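Local coordinates for uncharacterized protein (Candida albicans, PDB 5K04) that probably serves as the non-catalytic, helical-repeat subunit of the NatB N-terminal acetyltransferase complex, wrapping around the catalytic subunit NAT3, at residues Ile476-Ile480 / Phe495-Ser499; Met439-Glu443 / Ile465-Thr471; Val298-Tyr302 / Ala313-Gln317. One frame throughout, in Å; residues are numbered along the deposited sequence.

Contact 1 of 3, residues Ile476-Ile480 / Phe495-Ser499; sequences IKESI and FINFS
The antiparallel helical hairpin made by helices 456-485 and 489-503 closes here through I476 and I480 of one helix and F495, I496, F498 and S499 of the next. The two short helical segments run at 158° to each other with axes 9.5 Å apart at closest approach, and adjacency in sequence with a short turn between them is the arrangement of paired helices in a TPR-like superhelix, consistent with the family. I476 directs its CB at the second helix. With CG1 anti to the backbone N (chi1 -166°), that branch reaches across the helix surface, where I476 CG1 lies 3.6 Å from F495 O, a carbonyl already bonded to S499 N. Its CD1 goes on to the F498 ring, 3.9 Å from F498 CD1, while the other branch, I476 CG2, rests against S499 CB and lies 3.7 Å from S499 OG. One turn on, I480 and F495 run antiparallel alongside each other, I480 CG1 meeting F495 CB at 3.9 Å. The tip, I480 CD1, rests on I496 CA and S499 CB, 4.0 Å from each. F495 CD2 comes within 3.7 Å of S479 O. The two hydroxyls look elsewhere for partners: S499 OG to Y124, S479 OG to E475 O and to S33 of the NAT3 subunit, whose F13 also stacks on F498. The hairpin is therefore held by close-fitting branched aliphatic and aromatic groups, while its two hydroxyls are satisfied by a loop residue, by the helix's own backbone and by the catalytic partner.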
loop_
_atom_site.group_PDB
_atom_site.type_symbol
_atom_site.label_atom_id
_atom_site.label_comp_id
_atom_site.label_asym_id
_atom_site.label_seq_id
_atom_site.Cartn_x
_atom_site.Cartn_y
_atom_site.Cartn_z
ATOM N N ILE A 476 4.410 -7.336 10.353
ATOM C CA ILE A 476 3.890 -6.132 11.001
ATOM C C ILE A 476 3.425 -6.427 12.426
ATOM O O ILE A 476 3.617 -5.602 13.327
ATOM C CB ILE A 476 2.782 -5.469 10.166
ATOM C CG1 ILE A 476 2.556 -4.062 10.717
ATOM C CG2 ILE A 476 1.472 -6.259 10.182
ATOM C CD1 ILE A 476 3.724 -3.143 10.480
ATOM N N LYS A 477 2.853 -7.610 12.665
ATOM C CA LYS A 477 2.515 -7.997 14.032
ATOM C C LYS A 477 3.743 -7.928 14.927
ATOM O O LYS A 477 3.711 -7.307 15.997
ATOM C CB LYS A 477 1.901 -9.400 14.042
ATOM C CG LYS A 477 1.645 -10.005 15.434
ATOM C CD LYS A 477 0.420 -10.893 15.401
ATOM C CE LYS A 477 0.190 -11.612 16.733
ATOM N NZ LYS A 477 1.289 -12.570 17.031
ATOM N N GLU A 478 4.848 -8.547 14.488
ATOM C CA GLU A 478 6.095 -8.527 15.261
ATOM C C GLU A 478 6.634 -7.103 15.428
ATOM O O GLU A 478 7.118 -6.736 16.501
ATOM C CB GLU A 478 7.137 -9.426 14.582
ATOM C CG GLU A 478 8.480 -9.563 15.333
ATOM C CD GLU A 478 8.387 -10.307 16.687
ATOM O OE1 GLU A 478 9.391 -10.323 17.427
ATOM O OE2 GLU A 478 7.320 -10.875 17.000
ATOM N N SER A 479 6.536 -6.285 14.379
ATOM C CA SER A 479 6.911 -4.874 14.472
ATOM C C SER A 479 6.128 -4.151 15.572
ATOM O O SER A 479 6.697 -3.351 16.328
ATOM C CB SER A 479 6.684 -4.201 13.111
ATOM O OG SER A 479 7.444 -4.843 12.100
ATOM N N ILE A 480 4.821 -4.424 15.673
ATOM C CA ILE A 480 4.000 -3.824 16.724
ATOM C C ILE A 480 4.450 -4.285 18.106
ATOM O O ILE A 480 4.503 -3.494 19.054
ATOM C CB ILE A 480 2.514 -4.147 16.480
ATOM C CG1 ILE A 480 2.032 -3.474 15.189
ATOM C CG2 ILE A 480 1.686 -3.717 17.679
ATOM C CD1 ILE A 480 0.631 -3.864 14.785
ATOM N N PHE A 495 2.624 1.790 12.566
ATOM C CA PHE A 495 2.649 0.329 12.458
ATOM C C PHE A 495 1.239 -0.237 12.548
ATOM O O PHE A 495 0.840 -1.091 11.751
ATOM C CB PHE A 495 3.505 -0.296 13.562
ATOM C CG PHE A 495 4.967 0.040 13.497
ATOM C CD1 PHE A 495 5.523 0.632 12.377
ATOM C CD2 PHE A 495 5.787 -0.250 14.573
ATOM C CE1 PHE A 495 6.869 0.932 12.333
ATOM C CE2 PHE A 495 7.145 0.053 14.534
ATOM C CZ PHE A 495 7.681 0.644 13.416
ATOM N N ILE A 496 0.476 0.234 13.535
ATOM C CA ILE A 496 -0.870 -0.274 13.771
ATOM C C ILE A 496 -1.759 0.024 12.575
ATOM O O ILE A 496 -2.467 -0.860 12.066
ATOM C CB ILE A 496 -1.420 0.331 15.075
ATOM C CG1 ILE A 496 -0.620 -0.196 16.275
ATOM C CG2 ILE A 496 -2.905 0.061 15.227
ATOM C CD1 ILE A 496 -0.835 0.598 17.568
ATOM N N ASN A 497 -1.702 1.267 12.078
ATOM C CA ASN A 497 -2.527 1.659 10.935
ATOM C C ASN A 497 -2.119 0.914 9.677
ATOM O O ASN A 497 -2.974 0.558 8.856
ATOM C CB ASN A 497 -2.445 3.171 10.712
ATOM C CG ASN A 497 -3.270 3.954 11.735
ATOM O OD1 ASN A 497 -4.247 3.446 12.263
ATOM N ND2 ASN A 497 -2.879 5.189 12.004
ATOM N N PHE A 498 -0.812 0.686 9.505
ATOM C CA PHE A 498 -0.331 -0.127 8.394
ATOM C C PHE A 498 -0.966 -1.509 8.435
ATOM O O PHE A 498 -1.523 -1.983 7.440
ATOM C CB PHE A 498 1.198 -0.234 8.454
ATOM C CG PHE A 498 1.825 -0.827 7.211
ATOM C CD1 PHE A 498 2.024 -2.190 7.099
ATOM C CD2 PHE A 498 2.225 -0.018 6.160
ATOM C CE1 PHE A 498 2.600 -2.737 5.956
ATOM C CE2 PHE A 498 2.800 -0.560 5.004
ATOM C CZ PHE A 498 2.992 -1.915 4.905
ATOM N N SER A 499 -0.890 -2.162 9.601
ATOM C CA SER A 499 -1.520 -3.464 9.797
ATOM C C SER A 499 -3.006 -3.414 9.455
ATOM O O SER A 499 -3.485 -4.211 8.640
ATOM C CB SER A 499 -1.308 -3.923 11.244
ATOM O OG SER A 499 -1.827 -5.210 11.444
#

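Contact 2 of 3, residues Met439-Glu443 / Ile465-Thr471; sequences MTQHE and IYRFYLT
F468 lies against the backbone at the start of helix 440-445 and buries more surface here than any other residue of the two segments. M439 O stands over the centre of the F468 ring, 3.2 Å above its plane. The sulfur comes from another direction: M439 SD approaches the ring edge, 3.4 Å from F468 CD1 and 79° off the ring normal, a Met-aromatic contact made possible by the bend at chi2. The methyl beyond it, M439 CE, reaches T471 CG2 at 4.1 Å. On the far end of the ring, F468 CZ lies 4.1 Å from E443 CB.

A CH-pi contact holds the H442 imidazole, which I465 covers from one face. I465 CG1 sits 3.9 Å from the centroid of the H442 ring and 16° off its normal, while I465 CG2 leans on H442 CB. The H442 and F468 rings meet obliquely, and H442 ND1 is hydrogen-bonded to Y432 OH.

The short helix 440-445 packs here on the long helix 456-485, inside the region assigned to the TPR-clan NatB subunit family, consistent with a helical-repeat fold; M502 of helix 489-503 touches F468, T440 and E443, and N28 of the NAT3 subunit packs on M439 and T471.

The polar part is a single crossing bond, to a buried carboxylate that three residues grip and hold in its rotation. Y469 OH donates to E443 OE1 over 2.7 Å, meeting it on the anti side and 30° out of the carboxylate plane, with the tyrosine ring nearly perpendicular to that plane. E443 OE1 also bonds S505 OG, and E443 OE2 bonds N549 ND2.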
loop_
_atom_site.group_PDB
_atom_site.type_symbol
_atom_site.label_atom_id
_atom_site.label_comp_id
_atom_site.label_asym_id
_atom_site.label_seq_id
_atom_site.Cartn_x
_atom_site.Cartn_y
_atom_site.Cartn_z
ATOM N N MET A 439 6.774 -7.380 -2.563
ATOM C CA MET A 439 6.299 -7.054 -1.220
ATOM C C MET A 439 5.208 -5.978 -1.307
ATOM O O MET A 439 4.241 -6.148 -2.061
ATOM C CB MET A 439 7.523 -6.724 -0.358
ATOM C CG MET A 439 8.296 -8.031 0.086
ATOM S SD MET A 439 7.178 -9.127 0.977
ATOM C CE MET A 439 8.047 -10.657 0.844
ATOM N N THR A 440 5.314 -4.879 -0.559
ATOM C CA THR A 440 4.201 -3.951 -0.413
ATOM C C THR A 440 3.746 -3.357 -1.752
ATOM O O THR A 440 2.573 -2.986 -1.901
ATOM C CB THR A 440 4.603 -2.854 0.570
ATOM O OG1 THR A 440 4.958 -3.470 1.810
ATOM C CG2 THR A 440 3.456 -1.829 0.783
ATOM N N GLN A 441 4.629 -3.309 -2.750
ATOM C CA GLN A 441 4.211 -2.821 -4.062
ATOM C C GLN A 441 3.109 -3.689 -4.669
ATOM O O GLN A 441 2.304 -3.189 -5.460
ATOM C CB GLN A 441 5.414 -2.746 -4.994
ATOM C CG GLN A 441 6.528 -1.837 -4.492
ATOM C CD GLN A 441 7.637 -1.697 -5.512
ATOM O OE1 GLN A 441 8.248 -2.685 -5.918
ATOM N NE2 GLN A 441 7.878 -0.471 -5.961
ATOM N N HIS A 442 3.042 -4.981 -4.312
ATOM C CA HIS A 442 1.916 -5.798 -4.773
ATOM C C HIS A 442 0.600 -5.261 -4.231
ATOM O O HIS A 442 -0.410 -5.257 -4.936
ATOM C CB HIS A 442 2.082 -7.262 -4.364
ATOM C CG HIS A 442 3.209 -7.967 -5.046
ATOM N ND1 HIS A 442 3.310 -8.059 -6.415
ATOM C CD2 HIS A 442 4.274 -8.639 -4.547
ATOM C CE1 HIS A 442 4.389 -8.754 -6.733
ATOM N NE2 HIS A 442 4.989 -9.121 -5.616
ATOM N N GLU A 443 0.597 -4.777 -2.981
ATOM C CA GLU A 443 -0.644 -4.258 -2.415
ATOM C C GLU A 443 -1.101 -3.005 -3.152
ATOM O O GLU A 443 -2.309 -2.774 -3.287
ATOM C CB GLU A 443 -0.475 -4.006 -0.910
ATOM C CG GLU A 443 -1.480 -3.040 -0.303
ATOM C CD GLU A 443 -2.869 -3.627 -0.130
ATOM O OE1 GLU A 443 -3.017 -4.867 -0.192
ATOM O OE2 GLU A 443 -3.808 -2.833 0.088
ATOM N N ILE A 465 2.179 -13.722 -4.784
ATOM C CA ILE A 465 1.661 -12.469 -4.254
ATOM C C ILE A 465 0.949 -12.700 -2.926
ATOM O O ILE A 465 1.123 -11.930 -1.972
ATOM C CB ILE A 465 0.745 -11.807 -5.302
ATOM C CG1 ILE A 465 1.569 -11.384 -6.514
ATOM C CG2 ILE A 465 0.043 -10.604 -4.733
ATOM C CD1 ILE A 465 0.785 -10.726 -7.606
ATOM N N TYR A 466 0.151 -13.773 -2.833
ATOM C CA TYR A 466 -0.514 -14.087 -1.568
ATOM C C TYR A 466 0.489 -14.394 -0.455
ATOM O O TYR A 466 0.239 -14.059 0.711
ATOM C CB TYR A 466 -1.483 -15.265 -1.726
ATOM C CG TYR A 466 -2.211 -15.505 -0.427
ATOM C CD1 TYR A 466 -3.287 -14.704 -0.055
ATOM C CD2 TYR A 466 -1.800 -16.495 0.457
ATOM C CE1 TYR A 466 -3.950 -14.885 1.168
ATOM C CE2 TYR A 466 -2.455 -16.690 1.679
ATOM C CZ TYR A 466 -3.526 -15.882 2.029
ATOM O OH TYR A 466 -4.165 -16.065 3.246
ATOM N N ARG A 467 1.626 -15.029 -0.785
ATOM C CA ARG A 467 2.638 -15.299 0.239
ATOM C C ARG A 467 3.272 -14.015 0.766
ATOM O O ARG A 467 3.706 -13.977 1.922
ATOM C CB ARG A 467 3.708 -16.254 -0.301
ATOM C CG ARG A 467 3.183 -17.677 -0.489
ATOM C CD ARG A 467 4.260 -18.641 -0.949
ATOM N NE ARG A 467 3.713 -19.983 -1.177
ATOM C CZ ARG A 467 3.662 -20.578 -2.364
ATOM N NH1 ARG A 467 4.140 -19.949 -3.431
ATOM N NH2 ARG A 467 3.140 -21.796 -2.483
ATOM N N PHE A 468 3.335 -12.963 -0.059
ATOM C CA PHE A 468 3.731 -11.653 0.446
ATOM C C PHE A 468 2.763 -11.195 1.532
ATOM O O PHE A 468 3.182 -10.732 2.597
ATOM C CB PHE A 468 3.787 -10.623 -0.701
ATOM C CG PHE A 468 3.210 -9.276 -0.323
ATOM C CD1 PHE A 468 3.886 -8.436 0.558
ATOM C CD2 PHE A 468 1.986 -8.864 -0.827
ATOM C CE1 PHE A 468 3.352 -7.218 0.933
ATOM C CE2 PHE A 468 1.444 -7.637 -0.459
ATOM C CZ PHE A 468 2.123 -6.814 0.428
ATOM N N TYR A 469 1.456 -11.338 1.272
ATOM C CA TYR A 469 0.439 -10.991 2.265
ATOM C C TYR A 469 0.617 -11.786 3.559
ATOM O O TYR A 469 0.497 -11.229 4.659
ATOM C CB TYR A 469 -0.959 -11.207 1.667
ATOM C CG TYR A 469 -1.383 -10.102 0.710
ATOM C CD1 TYR A 469 -1.767 -8.862 1.198
ATOM C CD2 TYR A 469 -1.396 -10.292 -0.666
ATOM C CE1 TYR A 469 -2.159 -7.840 0.362
ATOM C CE2 TYR A 469 -1.793 -9.250 -1.536
ATOM C CZ TYR A 469 -2.172 -8.026 -0.997
ATOM O OH TYR A 469 -2.559 -6.961 -1.782
ATOM N N LEU A 470 0.913 -13.084 3.449
ATOM C CA LEU A 470 1.176 -13.890 4.641
ATOM C C LEU A 470 2.402 -13.385 5.393
ATOM O O LEU A 470 2.413 -13.340 6.627
ATOM C CB LEU A 470 1.389 -15.347 4.240
ATOM C CG LEU A 470 0.199 -16.208 3.860
ATOM C CD1 LEU A 470 0.682 -17.605 3.439
ATOM C CD2 LEU A 470 -0.731 -16.297 5.053
ATOM N N THR A 471 3.448 -13.009 4.650
ATOM C CA THR A 471 4.697 -12.532 5.239
ATOM C C THR A 471 4.523 -11.164 5.906
ATOM O O THR A 471 5.001 -10.939 7.026
ATOM C CB THR A 471 5.758 -12.482 4.137
ATOM O OG1 THR A 471 6.050 -13.821 3.715
ATOM C CG2 THR A 471 7.038 -11.787 4.613
#

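Contact 3 of 3, residues Val298-Tyr302 / Ala313-Gln317; sequences VENYY and ADLSQ
Y301 spans the gap from helix 295-305 to helix 311-315, running alongside L315 before its hydroxyl meets D314. From Y301 CB the ring is carried outward by a chi1 of 175°, which sets CG anti to the backbone N and aims the ring at the other helix. Y301 CG comes first against L315, 4.1 Å from L315 CD2. At the next position Y301 CD2 is 3.6 Å from L315 CG and equally near L315 CD2. Y301 CE2 touches both partners, 3.9 Å from L315 CG and 4.0 Å from D314 CB.

These two helices follow one another in the TPR-clan NatB region, and helix 277-289 also packs on them: S280 and L281 touch Y301, and I284 touches L315.

Further out, Y301 CE1 comes near D314 OD2, and Y301 CZ lies 3.7 Å from D314 CB. At the tip, Y301 OH donates to D314 OD2 across a modelled distance of 2.3 Å, too short to be read at face value. The ring and carboxylate planes stand 59° apart. D314 OD2 has a second partner in R277 NE, a salt bridge that would tend to keep the carboxylate charged, and Y84 of the NAT3 subunit packs against D314. L315 CD1 also touches V298 CG1, at 4.3 Å, and Y302 CB, at 4.2 Å.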
loop_
_atom_site.group_PDB
_atom_site.type_symbol
_atom_site.label_atom_id
_atom_site.label_comp_id
_atom_site.label_asym_id
_atom_site.label_seq_id
_atom_site.Cartn_x
_atom_site.Cartn_y
_atom_site.Cartn_z
ATOM N N VAL A 298 10.434 35.299 -9.617
ATOM C CA VAL A 298 10.120 34.157 -10.472
ATOM C C VAL A 298 11.164 34.020 -11.570
ATOM O O VAL A 298 11.652 32.919 -11.851
ATOM C CB VAL A 298 8.704 34.286 -11.062
ATOM C CG1 VAL A 298 8.553 33.400 -12.302
ATOM C CG2 VAL A 298 7.677 33.900 -10.041
ATOM N N GLU A 299 11.516 35.137 -12.213
ATOM C CA GLU A 299 12.530 35.108 -13.264
ATOM C C GLU A 299 13.879 34.641 -12.723
ATOM O O GLU A 299 14.597 33.894 -13.394
ATOM C CB GLU A 299 12.641 36.492 -13.913
ATOM C CG GLU A 299 11.445 36.865 -14.799
ATOM C CD GLU A 299 11.385 38.356 -15.140
ATOM O OE1 GLU A 299 12.307 39.106 -14.746
ATOM O OE2 GLU A 299 10.409 38.781 -15.802
ATOM N N ASN A 300 14.231 35.053 -11.497
ATOM C CA ASN A 300 15.524 34.675 -10.928
ATOM C C ASN A 300 15.560 33.186 -10.590
ATOM O O ASN A 300 16.590 32.529 -10.775
ATOM C CB ASN A 300 15.830 35.541 -9.700
ATOM C CG ASN A 300 17.004 35.001 -8.849
ATOM O OD1 ASN A 300 18.173 35.246 -9.164
ATOM N ND2 ASN A 300 16.683 34.284 -7.748
ATOM N N TYR A 301 14.448 32.632 -10.101
ATOM C CA TYR A 301 14.409 31.190 -9.871
ATOM C C TYR A 301 14.556 30.433 -11.183
ATOM O O TYR A 301 15.315 29.462 -11.266
ATOM C CB TYR A 301 13.117 30.771 -9.161
ATOM C CG TYR A 301 13.041 29.269 -9.030
ATOM C CD1 TYR A 301 13.634 28.612 -7.953
ATOM C CD2 TYR A 301 12.422 28.493 -10.012
ATOM C CE1 TYR A 301 13.592 27.221 -7.855
ATOM C CE2 TYR A 301 12.380 27.115 -9.918
ATOM C CZ TYR A 301 12.962 26.481 -8.846
ATOM O OH TYR A 301 12.908 25.108 -8.769
ATOM N N TYR A 302 13.846 30.884 -12.222
ATOM C CA TYR A 302 13.868 30.205 -13.513
ATOM C C TYR A 302 15.265 30.231 -14.131
ATOM O O TYR A 302 15.699 29.246 -14.740
ATOM C CB TYR A 302 12.848 30.849 -14.459
ATOM C CG TYR A 302 12.919 30.331 -15.888
ATOM C CD1 TYR A 302 12.186 29.224 -16.279
ATOM C CD2 TYR A 302 13.729 30.936 -16.836
ATOM C CE1 TYR A 302 12.246 28.734 -17.575
ATOM C CE2 TYR A 302 13.800 30.447 -18.150
ATOM C CZ TYR A 302 13.057 29.348 -18.506
ATOM O OH TYR A 302 13.112 28.854 -19.782
ATOM N N ALA A 313 7.476 22.231 -11.539
ATOM C CA ALA A 313 6.676 21.882 -10.365
ATOM C C ALA A 313 6.860 22.906 -9.246
ATOM O O ALA A 313 5.918 23.200 -8.503
ATOM C CB ALA A 313 7.028 20.471 -9.882
ATOM N N ASP A 314 8.052 23.476 -9.140
ATOM C CA ASP A 314 8.303 24.494 -8.132
ATOM C C ASP A 314 7.550 25.799 -8.437
ATOM O O ASP A 314 6.983 26.423 -7.532
ATOM C CB ASP A 314 9.813 24.728 -8.029
ATOM C CG ASP A 314 10.579 23.526 -7.415
ATOM O OD1 ASP A 314 9.946 22.539 -6.971
ATOM O OD2 ASP A 314 11.830 23.586 -7.368
ATOM N N LEU A 315 7.531 26.236 -9.701
ATOM C CA LEU A 315 6.928 27.532 -10.023
ATOM C C LEU A 315 5.420 27.467 -10.245
ATOM O O LEU A 315 4.692 28.382 -9.835
ATOM C CB LEU A 315 7.594 28.137 -11.262
ATOM C CG LEU A 315 9.003 28.657 -11.001
ATOM C CD1 LEU A 315 9.617 29.201 -12.283
ATOM C CD2 LEU A 315 9.017 29.725 -9.887
ATOM N N SER A 316 4.935 26.397 -10.879
ATOM C CA SER A 316 3.530 26.301 -11.253
ATOM C C SER A 316 2.603 26.304 -10.049
ATOM O O SER A 316 1.391 26.473 -10.224
ATOM C CB SER A 316 3.300 25.038 -12.089
ATOM O OG SER A 316 3.657 23.876 -11.356
ATOM N N GLN A 317 3.137 26.124 -8.842
ATOM C CA GLN A 317 2.311 26.237 -7.649
ATOM C C GLN A 317 1.978 27.685 -7.309
ATOM O O GLN A 317 1.075 27.931 -6.503
ATOM C CB GLN A 317 3.016 25.577 -6.468
ATOM C CG GLN A 317 4.136 26.403 -5.890
ATOM C CD GLN A 317 4.849 25.675 -4.776
ATOM O OE1 GLN A 317 4.595 25.914 -3.589
ATOM N NE2 GLN A 317 5.744 24.767 -5.153
#

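Contacts 1 and 2 are neighbours in space and share helix 456-485: residues 465-471 pack on the short helix 440-445, and residues 476-480, further along, on helix 489-503. Their centres are 15 Å apart, and they touch where F498 CZ of contact 1 meets T440 OG1 of contact 2 at 4.0 Å. V29 of the NAT3 subunit packs on both F498 and T440. Contact 3 stands well apart, its centre 41 Å from each of the other two, yet it too faces NAT3, and the D314 side chain is about 12 Å from bound coenzyme A. Contacts 1 and 2 thus share one NAT3 surface at V29, and contact 3 meets NAT3 elsewhere, at Y84.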